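Local coordinates for protein alanine racemase, biosynthetic (Pseudomonas aeruginosa PAO1, PDB 6A2F) that belongs to the alanine racemase family, pairing a TIM-barrel domain that carries a covalently bound pyridoxal-phosphate cofactor with a C-terminal beta-strand domain, at residues A[294-299]-A[305-310]; A[322-327]-A[331-336]. One frame throughout, in Å; residues are numbered along the deposited sequence.

Interaction 1 (A[294-299]-A[305-310]); sequences AILAGR and LAVDLS
L296 and V307 face each other as a non-hydrogen-bonded pair where strands 292-296 and 305-308 form an antiparallel beta hairpin in the C-terminal domain. Their CA atoms are 4.2 Å apart, and their side chains diverge. Two backbone hydrogen bonds join the segments on either side of this pair. D308 N donates to I295 O at 2.8 Å. A297 N donates to A306 O at 2.9 Å.

Weaker backbone contacts fill in. V307 CA sits 3.4 Å from I295 O, and L296 CA faces A306 O in a similar CA-H...O contact.

The apolar contact is made by the CD2 methyl of L296. It lies 3.7 Å from V307 CG1. V307 CG1 stands anti to the carbonyl carbon (chi1 -65°), which puts it on the L296 side. L296 also lies against L305, but the detail of that packing is doubtful.

Backbone pairing ties the hairpin into the wider sheet: L305 bonds with V269 and V307 with G267 on strand 264-269, and A294 with V287 on strand 286-289. The V307 side chain packs on L240 and V287. A306 packs on R130 of the second subunit.

One water donates to G298 O and accepts from A306 N. D308 closes an Asx turn: its OD1 accepts from S310 N and, through the syn lone pair, from S310 OG at 2.8 Å.

Interaction 2 (A[322-327]-A[331-336]); sequences ELWGAG and DEVARA
V333 on helix 330-336 points toward L323 and W324, on the loop that follows strand 320-322. This is loop-to-helix packing within the C-terminal domain of the alanine racemase fold. The chain turns a corner at L323 before it reaches the helix. The contact is small, with 95 Å² buried over both sides. No hydrogen bond crosses it.

V333 buries the largest area here, 50 Å², and uses both methyls. CG2 lies 3.4 Å from L323 O, a methyl against a backbone carbonyl. CG1 approaches the indole of W324 obliquely, with CE3 at 4.4 Å. The first torsion explains this split. CG1 is anti to the backbone N (chi1 -180°), while CG2 is anti to the carbonyl carbon.

W324 is second in buried area. Its side chain points toward the helix and packs on M234 and L236 of strand 234-246, and on L344 and L345 of helix 341-346. The indole thus sits between sheet and helices. V333 shares L344 with it, and both also touch Y277.

L323 is third, and meets the helix through its carbonyl oxygen rather than its side chain, which stays 6.3 Å or more from the helix segment.

Within the loop, the carboxylate of E322 bridges back along the chain: OE1 accepts on its syn lone pair from G327 N at 2.8 Å.

In the fold
Interactions 1 and 2 both lie in the C-terminal domain, with centres about 15 Å apart, and follow one another along the chain. Both are largely buried. Interaction 1 pairs two strands of the mixed sheet, and its edge reaches the surface at I295. Interaction 2 sets a helix against the loop leaving another strand of that sheet. Their chemistry differs accordingly: backbone hydrogen bonds dominate the first, apolar packing the second. Strands 234-246 and 286-289 contribute neighbours to both. The two contacts meet directly where L305 CD1 packs on L323 CD1 at 3.9 Å. The second subunit touches interaction 1 but not interaction 2.

Interaction 1 (A[294-299]-A[305-310])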
loop_
_atom_site.group_PDB
_atom_site.type_symbol
_atom_site.label_atom_id
_atom_site.label_comp_id
_atom_site.label_asym_id
_atom_site.label_seq_id
_atom_site.Cartn_x
_atom_site.Cartn_y
_atom_site.Cartn_z
ATOM N N ALA A 294 -2.752 -22.400 -8.112
ATOM C CA ALA A 294 -3.914 -21.926 -8.867
ATOM C C ALA A 294 -3.687 -20.474 -9.283
ATOM O O ALA A 294 -2.747 -19.832 -8.809
ATOM C CB ALA A 294 -5.185 -22.056 -8.040
ATOM N N ILE A 295 -4.543 -19.954 -10.160
ATOM C CA ILE A 295 -4.346 -18.612 -10.719
ATOM C C ILE A 295 -5.527 -17.661 -10.501
ATOM O O ILE A 295 -6.660 -18.095 -10.289
ATOM C CB ILE A 295 -3.951 -18.664 -12.218
ATOM C CG1 ILE A 295 -5.022 -19.394 -13.047
ATOM C CG2 ILE A 295 -2.565 -19.290 -12.379
ATOM C CD1 ILE A 295 -4.763 -19.404 -14.542
ATOM N N LEU A 296 -5.242 -16.362 -10.548
ATOM C CA LEU A 296 -6.255 -15.326 -10.353
ATOM C C LEU A 296 -7.218 -15.232 -11.526
ATOM O O LEU A 296 -6.854 -15.509 -12.671
ATOM C CB LEU A 296 -5.605 -13.954 -10.135
ATOM C CG LEU A 296 -4.810 -13.617 -8.871
ATOM C CD1 LEU A 296 -4.699 -12.106 -8.737
ATOM C CD2 LEU A 296 -5.436 -14.194 -7.616
ATOM N N ALA A 297 -8.449 -14.825 -11.220
ATOM C CA ALA A 297 -9.476 -14.606 -12.230
ATOM C C ALA A 297 -10.290 -13.366 -11.886
ATOM O O ALA A 297 -10.985 -13.333 -10.868
ATOM C CB ALA A 297 -10.378 -15.824 -12.343
ATOM N N GLY A 298 -10.189 -12.346 -12.735
ATOM C CA GLY A 298 -10.939 -11.106 -12.558
ATOM C C GLY A 298 -10.137 -10.038 -11.843
ATOM O O GLY A 298 -9.113 -10.336 -11.231
ATOM N N ARG A 299 -10.604 -8.792 -11.928
ATOM C CA ARG A 299 -9.963 -7.668 -11.248
ATOM C C ARG A 299 -9.954 -7.877 -9.741
ATOM O O ARG A 299 -10.950 -8.300 -9.158
ATOM C CB ARG A 299 -10.683 -6.347 -11.546
ATOM C CG ARG A 299 -10.500 -5.788 -12.951
ATOM C CD ARG A 299 -10.670 -4.272 -12.937
ATOM N NE ARG A 299 -10.954 -3.684 -14.249
ATOM C CZ ARG A 299 -10.067 -3.564 -15.241
ATOM N NH1 ARG A 299 -8.819 -4.018 -15.100
ATOM N NH2 ARG A 299 -10.433 -3.002 -16.390
ATOM N N LEU A 305 -10.480 -10.892 -3.632
ATOM C CA LEU A 305 -9.755 -11.416 -4.780
ATOM C C LEU A 305 -10.441 -12.699 -5.238
ATOM O O LEU A 305 -11.043 -13.408 -4.432
ATOM C CB LEU A 305 -8.295 -11.691 -4.416
ATOM C CG LEU A 305 -7.584 -12.793 -5.206
ATOM C CD1 LEU A 305 -6.102 -12.825 -4.869
ATOM C CD2 LEU A 305 -8.227 -14.148 -4.950
ATOM N N ALA A 306 -10.348 -12.996 -6.528
ATOM C CA ALA A 306 -10.969 -14.201 -7.082
ATOM C C ALA A 306 -9.959 -15.121 -7.757
ATOM O O ALA A 306 -9.018 -14.660 -8.388
ATOM C CB ALA A 306 -12.092 -13.836 -8.041
ATOM N N VAL A 307 -10.158 -16.426 -7.611
ATOM C CA VAL A 307 -9.237 -17.414 -8.180
ATOM C C VAL A 307 -9.983 -18.480 -8.975
ATOM O O VAL A 307 -11.119 -18.833 -8.642
ATOM C CB VAL A 307 -8.363 -18.097 -7.100
ATOM C CG1 VAL A 307 -7.438 -17.084 -6.441
ATOM C CG2 VAL A 307 -9.222 -18.801 -6.056
ATOM N N ASP A 308 -9.335 -18.985 -10.024
ATOM C CA ASP A 308 -9.897 -20.064 -10.833
ATOM C C ASP A 308 -9.665 -21.411 -10.152
ATOM O O ASP A 308 -8.535 -21.892 -10.068
ATOM C CB ASP A 308 -9.293 -20.052 -12.244
ATOM C CG ASP A 308 -10.016 -20.987 -13.201
ATOM O OD1 ASP A 308 -10.873 -21.773 -12.744
ATOM O OD2 ASP A 308 -9.724 -20.937 -14.418
ATOM N N LEU A 309 -10.744 -22.016 -9.672
ATOM C CA LEU A 309 -10.657 -23.280 -8.942
ATOM C C LEU A 309 -11.153 -24.485 -9.749
ATOM O O LEU A 309 -11.437 -25.545 -9.183
ATOM C CB LEU A 309 -11.409 -23.173 -7.612
ATOM C CG LEU A 309 -10.779 -22.307 -6.520
ATOM C CD1 LEU A 309 -11.764 -22.116 -5.384
ATOM C CD2 LEU A 309 -9.484 -22.910 -5.999
ATOM N N SER A 310 -11.230 -24.317 -11.069
ATOM C CA SER A 310 -11.754 -25.350 -11.974
ATOM C C SER A 310 -10.979 -26.672 -11.949
ATOM O O SER A 310 -11.573 -27.733 -12.119
ATOM C CB SER A 310 -11.823 -24.819 -13.404
ATOM O OG SER A 310 -12.693 -23.703 -13.484
HETATM O O HOH W 1 -8.948 -11.720 -8.871
#

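Interaction 2 (A[322-327]-A[331-336])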
loop_
_atom_site.group_PDB
_atom_site.type_symbol
_atom_site.label_atom_id
_atom_site.label_comp_id
_atom_site.label_asym_id
_atom_site.label_seq_id
_atom_site.Cartn_x
_atom_site.Cartn_y
_atom_site.Cartn_z
ATOM N N GLU A 322 -2.628 -19.142 0.381
ATOM C CA GLU A 322 -1.338 -18.454 0.484
ATOM C C GLU A 322 -1.142 -17.473 -0.676
ATOM O O GLU A 322 -1.038 -17.881 -1.837
ATOM C CB GLU A 322 -0.170 -19.447 0.559
ATOM C CG GLU A 322 1.175 -18.773 0.792
ATOM C CD GLU A 322 2.310 -19.748 1.047
ATOM O OE1 GLU A 322 3.394 -19.567 0.449
ATOM O OE2 GLU A 322 2.130 -20.692 1.845
ATOM N N LEU A 323 -1.112 -16.179 -0.354
ATOM C CA LEU A 323 -0.843 -15.147 -1.354
ATOM C C LEU A 323 0.655 -15.076 -1.621
ATOM O O LEU A 323 1.078 -14.873 -2.759
ATOM C CB LEU A 323 -1.384 -13.775 -0.920
ATOM C CG LEU A 323 -2.888 -13.452 -0.900
ATOM C CD1 LEU A 323 -3.650 -14.016 -2.094
ATOM C CD2 LEU A 323 -3.539 -13.884 0.405
ATOM N N TRP A 324 1.441 -15.214 -0.556
ATOM C CA TRP A 324 2.885 -15.453 -0.647
ATOM C C TRP A 324 3.453 -15.931 0.681
ATOM O O TRP A 324 2.848 -15.710 1.728
ATOM C CB TRP A 324 3.655 -14.228 -1.159
ATOM C CG TRP A 324 3.506 -12.957 -0.358
ATOM C CD1 TRP A 324 4.090 -12.660 0.846
ATOM C CD2 TRP A 324 2.761 -11.795 -0.739
ATOM N NE1 TRP A 324 3.737 -11.391 1.244
ATOM C CE2 TRP A 324 2.922 -10.838 0.291
ATOM C CE3 TRP A 324 1.967 -11.473 -1.848
ATOM C CZ2 TRP A 324 2.318 -9.578 0.245
ATOM C CZ3 TRP A 324 1.360 -10.215 -1.892
ATOM C CH2 TRP A 324 1.543 -9.283 -0.850
ATOM N N GLY A 325 4.606 -16.595 0.625
ATOM C CA GLY A 325 5.271 -17.127 1.816
ATOM C C GLY A 325 6.308 -18.192 1.500
ATOM O O GLY A 325 7.095 -18.050 0.557
ATOM N N ALA A 326 6.304 -19.261 2.295
ATOM C CA ALA A 326 7.253 -20.361 2.125
ATOM C C ALA A 326 6.882 -21.284 0.956
ATOM O O ALA A 326 7.748 -21.960 0.398
ATOM C CB ALA A 326 7.395 -21.152 3.417
ATOM N N GLY A 327 5.602 -21.304 0.589
ATOM C CA GLY A 327 5.128 -22.137 -0.515
ATOM C C GLY A 327 5.207 -21.450 -1.868
ATOM O O GLY A 327 5.494 -22.087 -2.878
ATOM N N ASP A 331 8.460 -12.966 -4.687
ATOM C CA ASP A 331 9.157 -12.564 -5.907
ATOM C C ASP A 331 8.444 -13.031 -7.169
ATOM O O ASP A 331 8.335 -12.267 -8.125
ATOM C CB ASP A 331 10.611 -13.042 -5.877
ATOM C CG ASP A 331 11.383 -12.456 -4.709
ATOM O OD1 ASP A 331 11.225 -11.243 -4.451
ATOM O OD2 ASP A 331 12.132 -13.204 -4.040
ATOM N N GLU A 332 7.941 -14.264 -7.166
ATOM C CA GLU A 332 7.175 -14.771 -8.308
ATOM C C GLU A 332 5.880 -13.978 -8.491
ATOM O O GLU A 332 5.551 -13.575 -9.612
ATOM C CB GLU A 332 6.873 -16.270 -8.173
ATOM C CG GLU A 332 6.452 -16.929 -9.485
ATOM C CD GLU A 332 5.813 -18.299 -9.306
ATOM O OE1 GLU A 332 6.225 -19.056 -8.404
ATOM O OE2 GLU A 332 4.894 -18.631 -10.085
ATOM N N VAL A 333 5.164 -13.749 -7.390
ATOM C CA VAL A 333 3.900 -13.004 -7.427
ATOM C C VAL A 333 4.133 -11.577 -7.925
ATOM O O VAL A 333 3.399 -11.089 -8.786
ATOM C CB VAL A 333 3.177 -12.998 -6.058
ATOM C CG1 VAL A 333 1.866 -12.228 -6.132
ATOM C CG2 VAL A 333 2.908 -14.419 -5.592
ATOM N N ALA A 334 5.169 -10.933 -7.396
ATOM C CA ALA A 334 5.544 -9.582 -7.808
ATOM C C ALA A 334 5.917 -9.497 -9.291
ATOM O O ALA A 334 5.563 -8.530 -9.966
ATOM C CB ALA A 334 6.685 -9.073 -6.948
ATOM N N ARG A 335 6.633 -10.508 -9.786
ATOM C CA ARG A 335 7.035 -10.567 -11.194
ATOM C C ARG A 335 5.809 -10.642 -12.105
ATOM O O ARG A 335 5.755 -9.975 -13.135
ATOM C CB ARG A 335 7.997 -11.742 -11.443
ATOM C CG ARG A 335 8.684 -11.742 -12.806
ATOM C CD ARG A 335 9.886 -12.678 -12.840
ATOM N NE ARG A 335 9.524 -14.032 -12.413
ATOM C CZ ARG A 335 9.159 -15.021 -13.231
ATOM N NH1 ARG A 335 8.840 -16.212 -12.726
ATOM N NH2 ARG A 335 9.116 -14.831 -14.549
ATOM N N ALA A 336 4.821 -11.435 -11.699
ATOM C CA ALA A 336 3.554 -11.536 -12.425
ATOM C C ALA A 336 2.785 -10.211 -12.417
ATOM O O ALA A 336 2.031 -9.911 -13.353
ATOM C CB ALA A 336 2.700 -12.649 -11.840
#